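Local coordinates for protein Ufm1-specific protease (Caenorhabditis elegans, PDB 5EJJ) that acts as a thiol protease that cleaves the peptide bond at the C-terminal glycine of the ubiquitin-like modifier Ufm1, and is required to localise some odorant receptors to cilia, at residues 128-132 / 343-347; 181-187 / 247-253; 31-37 / 49-55. One frame throughout, in Å; residues are numbered along the deposited sequence.

How the interactions relate
All three contacts lie away from the probable catalytic residues Cys-396, Asp-520 and His-522. Interactions 1 and 2 belong to one mixed sheet and the loops around it. Their centres are about 20 Å apart, and they touch where Cys-129 SG packs on Ala-247 CB at 3.6 Å. Along the chain, interaction 2 is nested inside the loop that interaction 1 closes. Interaction 3 is a hairpin in the N-terminal MPN region and closes earlier in the chain. Its nearest atoms are about 18 Å from those of interaction 1 and about 15 Å from those of interaction 2.

Interaction 1 of 3, residues 128-132 / 343-347; sequences SCVSR and LHSES
The His-344 ring has the backbone N of Arg-132 over one face and OE1 of Glu-346 at its edge, in plane. The guanidinium of Arg-132 has the carbonyl O of Glu-346 over one face. Guanidinium and ring planes are 19° apart, but the aliphatic part of Arg-132 does the touching. Its CG lies 3.4 Å from CE1 of His-344. The imidazole is placed against strand 127-139 because its CG is anti to the backbone N (chi1 -164°). Val-130 CG2 meets CB of His-344 at 3.9 Å. Ser-128 CB packs on CD1 of Leu-343 at 4.3 Å. Glu-346 OE1 lies 3.3 Å from CD of Arg-132 and 4.3 Å from its NH1, too far for a salt bridge. A water links the segments, with weak bonds from NE of Arg-132 and ND1 of His-344, and meets OG of Ser-347. That OG is bonded to Glu-242 of strand 235-247. With an alanine here instead of the histidine, the CG of Arg-132 would probably lose the ring it rests on, and the water one of its weak partners. The loop is joined to the strand by van der Waals contact and a weakly held water, with charge attraction probably minor.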
loop_
_atom_site.group_PDB
_atom_site.type_symbol
_atom_site.label_atom_id
_atom_site.label_comp_id
_atom_site.label_asym_id
_atom_site.label_seq_id
_atom_site.Cartn_x
_atom_site.Cartn_y
_atom_site.Cartn_z
ATOM N N SER A 128 0.476 9.842 9.156
ATOM C CA SER A 128 -0.773 9.179 9.515
ATOM C C SER A 128 -0.944 9.118 11.024
ATOM O O SER A 128 -0.150 8.461 11.683
ATOM C CB SER A 128 -0.787 7.748 8.990
ATOM O OG SER A 128 -1.001 7.728 7.597
ATOM N N CYS A 129 -1.970 9.778 11.570
ATOM C CA CYS A 129 -2.379 9.553 12.966
ATOM C C CYS A 129 -3.269 8.329 13.059
ATOM O O CYS A 129 -4.123 8.143 12.210
ATOM C CB CYS A 129 -3.178 10.729 13.484
ATOM S SG CYS A 129 -2.325 12.269 13.323
ATOM N N VAL A 130 -3.108 7.514 14.095
ATOM C CA VAL A 130 -3.913 6.304 14.199
ATOM C C VAL A 130 -4.316 5.974 15.649
ATOM O O VAL A 130 -3.605 6.298 16.583
ATOM C CB VAL A 130 -3.153 5.130 13.565
ATOM C CG1 VAL A 130 -1.852 4.944 14.261
ATOM C CG2 VAL A 130 -3.949 3.858 13.624
ATOM N N SER A 131 -5.473 5.351 15.839
ATOM C CA SER A 131 -5.881 4.873 17.157
ATOM C C SER A 131 -6.802 3.669 17.015
ATOM O O SER A 131 -7.427 3.505 15.975
ATOM C CB SER A 131 -6.554 5.987 17.960
ATOM O OG SER A 131 -7.748 6.419 17.337
ATOM N N ARG A 132 -6.839 2.800 18.030
ATOM C CA ARG A 132 -7.831 1.727 18.087
ATOM C C ARG A 132 -9.076 2.293 18.708
ATOM O O ARG A 132 -9.026 3.056 19.685
ATOM C CB ARG A 132 -7.383 0.591 18.969
ATOM C CG ARG A 132 -6.661 -0.468 18.270
ATOM C CD ARG A 132 -6.826 -1.794 18.995
ATOM N NE ARG A 132 -7.188 -2.813 18.016
ATOM C CZ ARG A 132 -7.541 -4.050 18.324
ATOM N NH1 ARG A 132 -7.562 -4.412 19.610
ATOM N NH2 ARG A 132 -7.875 -4.908 17.347
ATOM N N LEU A 343 -0.188 -0.029 10.877
ATOM C CA LEU A 343 0.167 1.300 11.330
ATOM C C LEU A 343 0.010 1.349 12.834
ATOM O O LEU A 343 0.756 2.053 13.537
ATOM C CB LEU A 343 -0.685 2.367 10.631
ATOM C CG LEU A 343 -0.698 2.380 9.094
ATOM C CD1 LEU A 343 -1.583 3.489 8.604
ATOM C CD2 LEU A 343 0.678 2.531 8.472
ATOM N N HIS A 344 -0.957 0.583 13.335
ATOM C CA HIS A 344 -1.163 0.535 14.769
ATOM C C HIS A 344 -0.402 -0.637 15.386
ATOM O O HIS A 344 -0.350 -1.734 14.817
ATOM C CB HIS A 344 -2.645 0.464 15.122
ATOM C CG HIS A 344 -2.927 0.795 16.560
ATOM N ND1 HIS A 344 -3.225 -0.166 17.503
ATOM C CD2 HIS A 344 -2.933 1.979 17.216
ATOM C CE1 HIS A 344 -3.404 0.414 18.675
ATOM N NE2 HIS A 344 -3.238 1.715 18.527
ATOM N N SER A 345 0.193 -0.392 16.548
ATOM C CA SER A 345 1.054 -1.374 17.177
ATOM C C SER A 345 0.280 -2.600 17.665
ATOM O O SER A 345 0.850 -3.679 17.847
ATOM C CB SER A 345 1.837 -0.734 18.321
ATOM O OG SER A 345 0.967 -0.073 19.223
ATOM N N GLU A 346 -1.018 -2.442 17.869
ATOM C CA GLU A 346 -1.835 -3.561 18.316
ATOM C C GLU A 346 -2.516 -4.235 17.133
ATOM O O GLU A 346 -3.498 -4.961 17.295
ATOM C CB GLU A 346 -2.872 -3.102 19.350
ATOM C CG GLU A 346 -2.273 -2.750 20.709
ATOM C CD GLU A 346 -3.248 -2.014 21.637
ATOM O OE1 GLU A 346 -4.454 -1.895 21.290
ATOM O OE2 GLU A 346 -2.800 -1.547 22.716
ATOM N N SER A 347 -2.013 -3.982 15.933
ATOM C CA SER A 347 -2.603 -4.600 14.754
ATOM C C SER A 347 -1.880 -5.901 14.451
ATOM O O SER A 347 -0.662 -6.028 14.684
ATOM C CB SER A 347 -2.565 -3.664 13.545
ATOM O OG SER A 347 -3.554 -2.655 13.638
HETATM O O HOH W 1 -5.320 -2.345 16.081
#

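Interaction 2 of 3, residues 181-187 / 247-253; sequences AQQKYLD and AFFGDSS
This contact ties the loop before helix 187-190 to the turn between strand 235-247 and helix 253-280, where Ser-252 is the N-cap residue. The N of Gln-182 gives a nearly straight bond (167°) to OG of Ser-253, and the N of Ser-253 bonds O of Gln-182 at 3.1 Å, from above the carbonyl plane. Ser-253 OG also bonds Gln-176. The CB of the same serine lies over one face of the Tyr-185 ring, 4.0 Å from its centroid, in a CH-pi contact. Tyr-185 N bonds O of Asp-251 at 3.3 Å, while its OH reaches Val-172. OD1 of Asp-187 takes the N-H of Gly-250 at 2.7 Å, from above the carboxylate plane. Asp-187 OD2 lies over one face of the Phe-249 ring, 3.6 Å from CE1. The two planes are 25° apart and stacked. With CG anti to the backbone N (chi1 173°), Phe-249 brings its ring under that carboxylate. Gly-250, third in a type II turn (Phe-248 to Asp-251), has backbone angles where a side chain would collide with the preceding carbonyl. A water accepts from N of Leu-186 and lies near OD1 of Asp-187 and O of Asp-251. Backbone N-H groups thus join the loops, given to two carbonyls and to side-chain oxygens of Ser-253 and Asp-187. The bond from Gly-250 is likely to offset part of the Asp-187 charge.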
loop_
_atom_site.group_PDB
_atom_site.type_symbol
_atom_site.label_atom_id
_atom_site.label_comp_id
_atom_site.label_asym_id
_atom_site.label_seq_id
_atom_site.Cartn_x
_atom_site.Cartn_y
_atom_site.Cartn_z
ATOM N N ALA A 181 -7.209 27.135 19.656
ATOM C CA ALA A 181 -6.447 26.373 18.667
ATOM C C ALA A 181 -4.956 26.582 18.801
ATOM O O ALA A 181 -4.481 27.715 18.842
ATOM C CB ALA A 181 -6.901 26.721 17.257
ATOM N N GLN A 182 -4.225 25.477 18.867
ATOM C CA GLN A 182 -2.770 25.517 18.900
ATOM C C GLN A 182 -2.208 25.285 17.488
ATOM O O GLN A 182 -2.172 24.153 17.003
ATOM C CB GLN A 182 -2.247 24.466 19.886
ATOM C CG GLN A 182 -3.177 24.256 21.097
ATOM C CD GLN A 182 -2.752 23.095 22.008
ATOM O OE1 GLN A 182 -3.517 22.143 22.216
ATOM N NE2 GLN A 182 -1.538 23.181 22.572
ATOM N N GLN A 183 -1.779 26.355 16.827
ATOM C CA GLN A 183 -1.229 26.268 15.472
ATOM C C GLN A 183 -0.027 25.327 15.332
ATOM O O GLN A 183 0.651 25.018 16.312
ATOM C CB GLN A 183 -0.848 27.659 14.998
ATOM C CG GLN A 183 -2.014 28.621 15.037
ATOM C CD GLN A 183 -3.114 28.196 14.093
ATOM O OE1 GLN A 183 -2.834 27.643 13.023
ATOM N NE2 GLN A 183 -4.375 28.438 14.480
ATOM N N LYS A 184 0.224 24.865 14.110
ATOM C CA LYS A 184 1.401 24.030 13.826
ATOM C C LYS A 184 1.563 22.835 14.782
ATOM O O LYS A 184 2.688 22.376 15.039
ATOM C CB LYS A 184 2.670 24.887 13.844
ATOM C CG LYS A 184 2.462 26.267 13.238
ATOM C CD LYS A 184 3.239 26.468 11.954
ATOM C CE LYS A 184 2.622 27.598 11.121
ATOM N NZ LYS A 184 2.098 27.122 9.789
ATOM N N TYR A 185 0.430 22.324 15.264
ATOM C CA TYR A 185 0.411 21.459 16.430
ATOM C C TYR A 185 1.276 20.203 16.326
ATOM O O TYR A 185 1.817 19.767 17.331
ATOM C CB TYR A 185 -1.026 21.153 16.877
ATOM C CG TYR A 185 -1.109 20.416 18.205
ATOM C CD1 TYR A 185 -1.407 19.063 18.252
ATOM C CD2 TYR A 185 -0.880 21.067 19.407
ATOM C CE1 TYR A 185 -1.476 18.375 19.452
ATOM C CE2 TYR A 185 -0.948 20.384 20.618
ATOM C CZ TYR A 185 -1.246 19.032 20.636
ATOM O OH TYR A 185 -1.312 18.327 21.832
ATOM N N LEU A 186 1.439 19.624 15.142
ATOM C CA LEU A 186 2.338 18.455 15.044
ATOM C C LEU A 186 3.475 18.592 14.026
ATOM O O LEU A 186 4.081 17.568 13.640
ATOM C CB LEU A 186 1.592 17.141 14.749
ATOM C CG LEU A 186 0.504 16.538 15.620
ATOM C CD1 LEU A 186 -0.769 17.289 15.359
ATOM C CD2 LEU A 186 0.318 15.091 15.244
ATOM N N ASP A 187 3.766 19.831 13.618
ATOM C CA ASP A 187 4.753 20.086 12.577
ATOM C C ASP A 187 6.059 19.341 12.779
ATOM O O ASP A 187 6.632 18.811 11.826
ATOM C CB ASP A 187 5.009 21.565 12.440
ATOM C CG ASP A 187 3.899 22.267 11.719
ATOM O OD1 ASP A 187 2.826 21.647 11.570
ATOM O OD2 ASP A 187 4.085 23.436 11.303
ATOM N N ALA A 247 -2.106 13.699 9.250
ATOM C CA ALA A 247 -1.487 14.862 9.889
ATOM C C ALA A 247 -0.653 15.603 8.848
ATOM O O ALA A 247 0.429 15.133 8.470
ATOM C CB ALA A 247 -0.577 14.390 10.988
ATOM N N PHE A 248 -1.141 16.739 8.363
ATOM C CA PHE A 248 -0.390 17.479 7.355
ATOM C C PHE A 248 0.443 18.560 8.029
ATOM O O PHE A 248 0.014 19.155 9.020
ATOM C CB PHE A 248 -1.322 18.101 6.314
ATOM C CG PHE A 248 -2.023 17.098 5.458
ATOM C CD1 PHE A 248 -1.312 16.334 4.546
ATOM C CD2 PHE A 248 -3.389 16.916 5.558
ATOM C CE1 PHE A 248 -1.943 15.410 3.749
ATOM C CE2 PHE A 248 -4.032 15.987 4.772
ATOM C CZ PHE A 248 -3.308 15.231 3.862
ATOM N N PHE A 249 1.645 18.793 7.508
ATOM C CA PHE A 249 2.502 19.831 8.056
ATOM C C PHE A 249 1.789 21.174 7.952
ATOM O O PHE A 249 1.319 21.560 6.875
ATOM C CB PHE A 249 3.841 19.860 7.326
ATOM C CG PHE A 249 4.731 21.015 7.720
ATOM C CD1 PHE A 249 5.644 20.887 8.766
ATOM C CD2 PHE A 249 4.674 22.219 7.033
ATOM C CE1 PHE A 249 6.467 21.947 9.127
ATOM C CE2 PHE A 249 5.483 23.266 7.387
ATOM C CZ PHE A 249 6.383 23.134 8.438
ATOM N N GLY A 250 1.671 21.853 9.089
ATOM C CA GLY A 250 1.142 23.195 9.125
ATOM C C GLY A 250 -0.274 23.346 9.635
ATOM O O GLY A 250 -0.767 24.471 9.698
ATOM N N ASP A 251 -0.954 22.259 9.993
ATOM C CA ASP A 251 -2.333 22.432 10.500
ATOM C C ASP A 251 -2.473 22.475 12.020
ATOM O O ASP A 251 -1.636 21.945 12.752
ATOM C CB ASP A 251 -3.385 21.508 9.841
ATOM C CG ASP A 251 -2.953 20.055 9.783
ATOM O OD1 ASP A 251 -3.467 19.335 8.901
ATOM O OD2 ASP A 251 -2.111 19.623 10.600
ATOM N N SER A 252 -3.539 23.148 12.456
ATOM C CA SER A 252 -3.766 23.471 13.856
ATOM C C SER A 252 -4.467 22.338 14.541
ATOM O O SER A 252 -5.253 21.635 13.918
ATOM C CB SER A 252 -4.626 24.737 13.991
ATOM O OG SER A 252 -6.013 24.504 13.761
ATOM N N SER A 253 -4.186 22.176 15.832
ATOM C CA SER A 253 -4.840 21.174 16.679
ATOM C C SER A 253 -6.339 21.118 16.388
ATOM O O SER A 253 -6.935 20.056 16.454
ATOM C CB SER A 253 -4.580 21.459 18.172
ATOM O OG SER A 253 -5.337 22.575 18.656
HETATM O O HOH W 2 0.415 20.301 12.630
#

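Interaction 3 of 3, residues 31-37 / 49-55; sequences TTIGGFV and VLFAYAE
Ile-33 and Tyr-53 form a non-hydrogen-bonded pair of the antiparallel ladder, and their side chains lie side by side, pointing the same way. Ile-33 CG1 sits over one face of the tyrosine ring, 3.8 Å from its centroid, in a CH-pi contact. Its CD1 reaches CE2 of Tyr-53 at 3.5 Å, farther along the same ring. The extended end of Ile-33 (chi2 177°) runs along the ring towards the hydroxyl. The O of Thr-31 meets the same ring at its edge, in plane. On this side of the sheet Ile-33 CG2 also packs on CD2 of Phe-51 at 4.2 Å, and Val-37 CG1 meets CG2 of Val-49.

The backbone ladder sets these positions. Gly-34 and Ala-52 bond both ways: N of Gly-34 reaches O of Ala-52 at 2.7 Å, and N of Ala-52 returns to O of Gly-34. Phe-36 and Leu-50 do the same, with N of Leu-50 bonded to O of Phe-36 at 2.8 Å. Beyond the strand end, N of Ala-54 makes a weak bond to O of Thr-32. Between the two bonded pairs Gly-35 faces Phe-51, with their CA atoms 4.2 Å apart. The backbone angles of Gly-35 (phi 173°, psi 176°) would hardly suit a residue with a side chain.

Strands 33-40 and 45-53 form a beta hairpin, and 45-53 is outermost in its sheet within the chain. Strand 74-81 flanks 33-40 on its other side. Helix 8-19 packs on Val-49, Phe-51 and Tyr-53, with Tyr-15 edge-to-face to Phe-51. Phe-36 and Leu-50 meet helix 59-68 across the opposite face of the sheet.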
loop_
_atom_site.group_PDB
_atom_site.type_symbol
_atom_site.label_atom_id
_atom_site.label_comp_id
_atom_site.label_asym_id
_atom_site.label_seq_id
_atom_site.Cartn_x
_atom_site.Cartn_y
_atom_site.Cartn_z
ATOM N N THR A 31 -23.097 -1.123 -19.413
ATOM C CA THR A 31 -23.085 -0.503 -20.740
ATOM C C THR A 31 -21.936 0.503 -20.884
ATOM O O THR A 31 -20.789 0.123 -21.134
ATOM C CB THR A 31 -24.446 0.202 -21.078
ATOM O OG1 THR A 31 -24.685 1.298 -20.178
ATOM C CG2 THR A 31 -25.621 -0.788 -21.011
ATOM N N THR A 32 -22.256 1.785 -20.711
ATOM C CA THR A 32 -21.280 2.867 -20.798
ATOM C C THR A 32 -20.480 3.013 -19.499
ATOM O O THR A 32 -20.626 2.221 -18.570
ATOM C CB THR A 32 -21.982 4.202 -21.052
ATOM O OG1 THR A 32 -22.709 4.584 -19.876
ATOM C CG2 THR A 32 -22.944 4.091 -22.214
ATOM N N ILE A 33 -19.653 4.052 -19.430
ATOM C CA ILE A 33 -18.785 4.283 -18.279
ATOM C C ILE A 33 -18.816 5.752 -17.843
ATOM O O ILE A 33 -18.672 6.662 -18.670
ATOM C CB ILE A 33 -17.342 3.848 -18.599
ATOM C CG1 ILE A 33 -17.229 2.326 -18.532
ATOM C CG2 ILE A 33 -16.368 4.482 -17.658
ATOM C CD1 ILE A 33 -15.868 1.778 -18.893
ATOM N N GLY A 34 -19.025 5.976 -16.545
ATOM C CA GLY A 34 -19.018 7.318 -15.975
ATOM C C GLY A 34 -18.072 7.318 -14.796
ATOM O O GLY A 34 -17.202 6.446 -14.719
ATOM N N GLY A 35 -18.217 8.267 -13.872
ATOM C CA GLY A 35 -17.453 8.168 -12.635
ATOM C C GLY A 35 -17.486 9.319 -11.651
ATOM O O GLY A 35 -18.068 10.366 -11.923
ATOM N N PHE A 36 -16.839 9.120 -10.505
ATOM C CA PHE A 36 -16.731 10.171 -9.490
ATOM C C PHE A 36 -15.306 10.726 -9.330
ATOM O O PHE A 36 -14.318 10.017 -9.556
ATOM C CB PHE A 36 -17.260 9.680 -8.142
ATOM C CG PHE A 36 -18.478 8.830 -8.256
ATOM C CD1 PHE A 36 -18.374 7.445 -8.212
ATOM C CD2 PHE A 36 -19.729 9.409 -8.429
ATOM C CE1 PHE A 36 -19.502 6.647 -8.314
ATOM C CE2 PHE A 36 -20.863 8.624 -8.538
ATOM C CZ PHE A 36 -20.751 7.238 -8.478
ATOM N N VAL A 37 -15.223 11.993 -8.925
ATOM C CA VAL A 37 -13.952 12.690 -8.748
ATOM C C VAL A 37 -13.784 13.167 -7.296
ATOM O O VAL A 37 -14.569 13.970 -6.788
ATOM C CB VAL A 37 -13.840 13.873 -9.738
ATOM C CG1 VAL A 37 -12.521 14.583 -9.611
ATOM C CG2 VAL A 37 -14.023 13.376 -11.133
ATOM N N VAL A 49 -9.603 9.764 -9.232
ATOM C CA VAL A 49 -10.657 9.708 -10.222
ATOM C C VAL A 49 -11.139 8.269 -10.339
ATOM O O VAL A 49 -10.396 7.378 -10.742
ATOM C CB VAL A 49 -10.193 10.252 -11.560
ATOM C CG1 VAL A 49 -11.310 10.142 -12.565
ATOM C CG2 VAL A 49 -9.779 11.699 -11.404
ATOM N N LEU A 50 -12.378 8.022 -9.939
ATOM C CA LEU A 50 -12.875 6.652 -9.955
ATOM C C LEU A 50 -13.924 6.408 -11.037
ATOM O O LEU A 50 -14.994 7.018 -11.034
ATOM C CB LEU A 50 -13.381 6.246 -8.585
ATOM C CG LEU A 50 -12.252 6.159 -7.558
ATOM C CD1 LEU A 50 -12.803 5.851 -6.150
ATOM C CD2 LEU A 50 -11.178 5.140 -7.993
ATOM N N PHE A 51 -13.594 5.521 -11.973
ATOM C CA PHE A 51 -14.486 5.198 -13.075
ATOM C C PHE A 51 -15.433 4.055 -12.701
ATOM O O PHE A 51 -15.090 3.176 -11.893
ATOM C CB PHE A 51 -13.672 4.835 -14.318
ATOM C CG PHE A 51 -12.878 5.969 -14.866
ATOM C CD1 PHE A 51 -11.552 6.131 -14.521
ATOM C CD2 PHE A 51 -13.457 6.888 -15.717
ATOM C CE1 PHE A 51 -10.805 7.193 -15.028
ATOM C CE2 PHE A 51 -12.719 7.967 -16.223
ATOM C CZ PHE A 51 -11.396 8.119 -15.876
ATOM N N ALA A 52 -16.623 4.072 -13.297
ATOM C CA ALA A 52 -17.627 3.038 -13.061
ATOM C C ALA A 52 -18.610 2.910 -14.227
ATOM O O ALA A 52 -18.981 3.917 -14.856
ATOM C CB ALA A 52 -18.388 3.329 -11.790
ATOM N N TYR A 53 -19.030 1.669 -14.500
ATOM C CA TYR A 53 -20.121 1.405 -15.433
ATOM C C TYR A 53 -21.439 1.881 -14.819
ATOM O O TYR A 53 -21.538 2.037 -13.603
ATOM C CB TYR A 53 -20.198 -0.080 -15.758
ATOM C CG TYR A 53 -18.980 -0.639 -16.457
ATOM C CD1 TYR A 53 -17.943 -1.197 -15.736
ATOM C CD2 TYR A 53 -18.874 -0.623 -17.842
ATOM C CE1 TYR A 53 -16.830 -1.730 -16.371
ATOM C CE2 TYR A 53 -17.763 -1.147 -18.487
ATOM C CZ TYR A 53 -16.744 -1.704 -17.744
ATOM O OH TYR A 53 -15.631 -2.239 -18.369
ATOM N N ALA A 54 -22.449 2.103 -15.652
ATOM C CA ALA A 54 -23.661 2.787 -15.208
ATOM C C ALA A 54 -24.387 2.130 -14.040
ATOM O O ALA A 54 -25.051 2.836 -13.271
ATOM C CB ALA A 54 -24.602 3.009 -16.371
ATOM N N GLU A 55 -24.266 0.804 -13.899
ATOM C CA GLU A 55 -24.862 0.111 -12.746
ATOM C C GLU A 55 -24.372 0.764 -11.467
ATOM O O GLU A 55 -25.163 1.111 -10.586
ATOM C CB GLU A 55 -24.478 -1.369 -12.663
ATOM C CG GLU A 55 -24.652 -2.158 -13.917
ATOM C CD GLU A 55 -23.341 -2.336 -14.652
ATOM O OE1 GLU A 55 -23.078 -1.534 -15.585
ATOM O OE2 GLU A 55 -22.576 -3.269 -14.288
#